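PDB 5YSC: vitamin B12-binding protein from Vibrio cholerae O395, which binds vitamin B12 in the periplasm and probably delivers it to the BtuC subunits of the BtuCDF ABC transporter for import. Local coordinates for residues Q209-S214 / D237-L242. Numbering follows the deposited sequence.
Sequences QVIFTS and DQVWAL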
ATOM      1  N   GLN A 209      16.004 -15.729  -0.293  1.00 21.41           N
ATOM      2  CA  GLN A 209      17.050 -15.307   0.642  1.00 23.01           C
ATOM      3  C   GLN A 209      16.458 -14.682   1.905  1.00 21.64           C
ATOM      4  O   GLN A 209      17.013 -14.850   2.999  1.00 21.30           O
ATOM      5  CB  GLN A 209      17.979 -14.318  -0.048  1.00 23.66           C
ATOM      6  CG  GLN A 209      18.915 -14.982  -1.046  1.00 25.50           C
ATOM      7  CD  GLN A 209      19.674 -13.968  -1.842  1.00 26.30           C
ATOM      8  OE1 GLN A 209      19.149 -13.365  -2.779  1.00 25.44           O
ATOM      9  NE2 GLN A 209      20.919 -13.745  -1.460  1.00 27.86           N
ATOM     10  N   VAL A 210      15.324 -13.997   1.762  1.00 21.99           N
ATOM     11  CA  VAL A 210      14.632 -13.306   2.844  1.00 19.38           C
ATOM     12  C   VAL A 210      13.150 -13.644   2.740  1.00 19.90           C
ATOM     13  O   VAL A 210      12.605 -13.695   1.632  1.00 18.76           O
ATOM     14  CB  VAL A 210      14.819 -11.783   2.747  1.00 19.62           C
ATOM     15  CG1 VAL A 210      14.026 -11.128   3.847  1.00 18.38           C
ATOM     16  CG2 VAL A 210      16.279 -11.386   2.835  1.00 17.43           C
ATOM     17  N   ILE A 211      12.504 -13.886   3.883  1.00 16.98           N
ATOM     18  CA  ILE A 211      11.048 -13.987   3.973  1.00 16.69           C
ATOM     19  C   ILE A 211      10.518 -12.817   4.796  1.00 15.66           C
ATOM     20  O   ILE A 211      10.942 -12.610   5.936  1.00 15.61           O
ATOM     21  CB  ILE A 211      10.618 -15.324   4.586  1.00 17.56           C
ATOM     22  CG1 ILE A 211      11.005 -16.459   3.620  1.00 19.45           C
ATOM     23  CG2 ILE A 211       9.124 -15.326   4.821  1.00 17.14           C
ATOM     24  CD1 ILE A 211      10.854 -17.864   4.187  1.00 21.31           C
ATOM     25  N   PHE A 212       9.578 -12.076   4.224  1.00 14.99           N
ATOM     26  CA  PHE A 212       8.854 -11.028   4.923  1.00 15.83           C
ATOM     27  C   PHE A 212       7.438 -11.486   5.238  1.00 16.83           C
ATOM     28  O   PHE A 212       6.773 -12.104   4.392  1.00 16.53           O
ATOM     29  CB  PHE A 212       8.809  -9.754   4.089  1.00 12.96           C
ATOM     30  CG  PHE A 212      10.148  -9.054   3.975  1.00 13.77           C
ATOM     31  CD1 PHE A 212      10.837  -8.643   5.101  1.00 15.44           C
ATOM     32  CD2 PHE A 212      10.731  -8.871   2.739  1.00 14.98           C
ATOM     33  CE1 PHE A 212      12.023  -8.015   4.979  1.00 14.18           C
ATOM     34  CE2 PHE A 212      11.951  -8.258   2.599  1.00 13.49           C
ATOM     35  CZ  PHE A 212      12.604  -7.822   3.733  1.00 14.55           C
ATOM     36  N   THR A 213       6.966 -11.161   6.439  1.00 15.08           N
ATOM     37  CA  THR A 213       5.664 -11.619   6.901  1.00 17.24           C
ATOM     38  C   THR A 213       5.056 -10.527   7.797  1.00 18.67           C
ATOM     39  O   THR A 213       5.453  -9.358   7.725  1.00 17.73           O
ATOM     40  CB  THR A 213       5.824 -12.994   7.587  1.00 19.49           C
ATOM     41  OG1 THR A 213       4.530 -13.578   7.857  1.00 21.33           O
ATOM     42  CG2 THR A 213       6.646 -12.857   8.915  1.00 20.89           C
ATOM     43  N   SER A 214       4.098 -10.910   8.647  1.00 20.95           N
ATOM     44  CA  SER A 214       3.381  -9.986   9.511  1.00 25.63           C
ATOM     45  C   SER A 214       3.942 -10.018  10.930  1.00 25.98           C
ATOM     46  O   SER A 214       4.592 -10.977  11.359  1.00 26.32           O
ATOM     47  CB  SER A 214       1.890 -10.334   9.543  1.00 24.46           C
ATOM     48  OG  SER A 214       1.698 -11.588  10.196  1.00 25.70           O
ATOM     49  N   ASP A 237      18.298 -16.436   9.887  1.00 27.31           N
ATOM     50  CA  ASP A 237      17.537 -15.526  10.747  1.00 24.48           C
ATOM     51  C   ASP A 237      17.058 -14.306   9.960  1.00 23.94           C
ATOM     52  O   ASP A 237      17.130 -13.163  10.425  1.00 22.08           O
ATOM     53  CB  ASP A 237      18.380 -15.108  11.951  1.00 29.85           C
ATOM     54  CG  ASP A 237      17.626 -14.239  12.943  1.00 39.69           C
ATOM     55  OD1 ASP A 237      16.373 -14.238  12.932  1.00 40.94           O
ATOM     56  OD2 ASP A 237      18.301 -13.546  13.749  1.00 44.74           O
ATOM     57  N   GLN A 238      16.560 -14.558   8.748  1.00 21.24           N
ATOM     58  CA  GLN A 238      16.091 -13.512   7.846  1.00 17.38           C
ATOM     59  C   GLN A 238      14.619 -13.710   7.504  1.00 17.91           C
ATOM     60  O   GLN A 238      14.197 -13.545   6.354  1.00 18.59           O
ATOM     61  CB  GLN A 238      16.956 -13.458   6.593  1.00 18.79           C
ATOM     62  CG  GLN A 238      18.408 -13.184   6.935  1.00 21.70           C
ATOM     63  CD  GLN A 238      19.328 -12.947   5.730  1.00 21.24           C
ATOM     64  OE1 GLN A 238      20.414 -12.391   5.879  1.00 23.70           O
ATOM     65  NE2 GLN A 238      18.904 -13.375   4.542  1.00 22.68           N
ATOM     66  N   VAL A 239      13.825 -14.038   8.518  1.00 18.84           N
ATOM     67  CA  VAL A 239      12.378 -13.970   8.442  1.00 17.92           C
ATOM     68  C   VAL A 239      11.987 -12.800   9.318  1.00 15.75           C
ATOM     69  O   VAL A 239      12.218 -12.825  10.539  1.00 18.46           O
ATOM     70  CB  VAL A 239      11.701 -15.263   8.902  1.00 20.69           C
ATOM     71  CG1 VAL A 239      10.213 -15.148   8.738  1.00 20.07           C
ATOM     72  CG2 VAL A 239      12.261 -16.444   8.096  1.00 22.37           C
ATOM     73  N   TRP A 240      11.396 -11.773   8.697  1.00 19.11           N
ATOM     74  CA  TRP A 240      11.084 -10.539   9.401  1.00 16.74           C
ATOM     75  C   TRP A 240       9.663 -10.084   9.109  1.00 17.81           C
ATOM     76  O   TRP A 240       9.143 -10.238   7.999  1.00 17.59           O
ATOM     77  CB  TRP A 240      12.041  -9.423   8.996  1.00 18.35           C
ATOM     78  CG  TRP A 240      13.462  -9.643   9.371  1.00 16.91           C
ATOM     79  CD1 TRP A 240      13.946  -9.781  10.633  1.00 19.67           C
ATOM     80  CD2 TRP A 240      14.612  -9.670   8.492  1.00 15.11           C
ATOM     81  NE1 TRP A 240      15.325  -9.917  10.601  1.00 20.17           N
ATOM     82  CE2 TRP A 240      15.751  -9.847   9.304  1.00 19.43           C
ATOM     83  CE3 TRP A 240      14.787  -9.547   7.104  1.00 17.51           C
ATOM     84  CZ2 TRP A 240      17.048  -9.914   8.771  1.00 20.20           C
ATOM     85  CZ3 TRP A 240      16.062  -9.607   6.579  1.00 19.78           C
ATOM     86  CH2 TRP A 240      17.183  -9.787   7.415  1.00 19.48           C
ATOM     87  N   ALA A 241       9.039  -9.503  10.123  1.00 16.29           N
ATOM     88  CA  ALA A 241       7.773  -8.813   9.923  1.00 16.50           C
ATOM     89  C   ALA A 241       7.984  -7.452   9.291  1.00 15.69           C
ATOM     90  O   ALA A 241       8.945  -6.762   9.616  1.00 17.74           O
ATOM     91  CB  ALA A 241       7.057  -8.609  11.237  1.00 17.13           C
ATOM     92  N   LEU A 242       7.030  -7.038   8.450  1.00 12.50           N
ATOM     93  CA  LEU A 242       6.952  -5.684   7.930  1.00 11.75           C
ATOM     94  C   LEU A 242       5.657  -5.060   8.415  1.00 12.60           C
ATOM     95  O   LEU A 242       4.664  -5.763   8.619  1.00 12.46           O
ATOM     96  CB  LEU A 242       6.990  -5.668   6.403  1.00 10.80           C
ATOM     97  CG  LEU A 242       8.316  -6.191   5.836  1.00 11.79           C
ATOM     98  CD1 LEU A 242       8.239  -6.288   4.308  1.00 10.92           C
ATOM     99  CD2 LEU A 242       9.514  -5.344   6.262  1.00 12.61           C
TER
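Phe212 and Trp240 sit opposite each other on adjacent parallel strands, and Leu242 reaches over the phenyl ring from the far end of the pair. The Phe212 side chain can be followed outward: CB touches Leu242 CD1; CG lies 3.4 Å from that same methyl, which rests over one face of the ring; CD1 meets Leu242 CG; and CE1 comes within 3.8 Å of Trp240 CE3, meeting the indole at its edge. Val210 CG1 is offset toward the rim of a phenyl face and also touches Trp240 CE3, tying the two aromatics together, while Tyr264 of helix 254-267 stacks on the indole.

The backbones are joined by the alternating ladder of a parallel pair: Ile211 N to Gln238 O, Trp240 N to Ile211 O (2.9 Å), Thr213 N to Trp240 O (2.8 Å) and Leu242 N to Thr213 O. This adds 239-241 as an outermost strand to the four-stranded parallel sheet of one lobe of this periplasmic binding protein, with strand 155-159 flanking 210-213 on its other side. The chain between the two strands includes helices 215-220 and 232-235, a right-handed beta-alpha-beta crossover.

On the other face, Ile211 CB lies 4.0 Å from Val239 CG2, the two side chains side by side and pointing the same way. Gln238, extended beyond CG (chi2 -173°), brings NE2 to Gln209 O at 2.9 Å; the bond is bent, 136° at the hydrogen, and the donor stands above the carbonyl plane. Its OE1 accepts a hydrogen bond from Gln271 NE2.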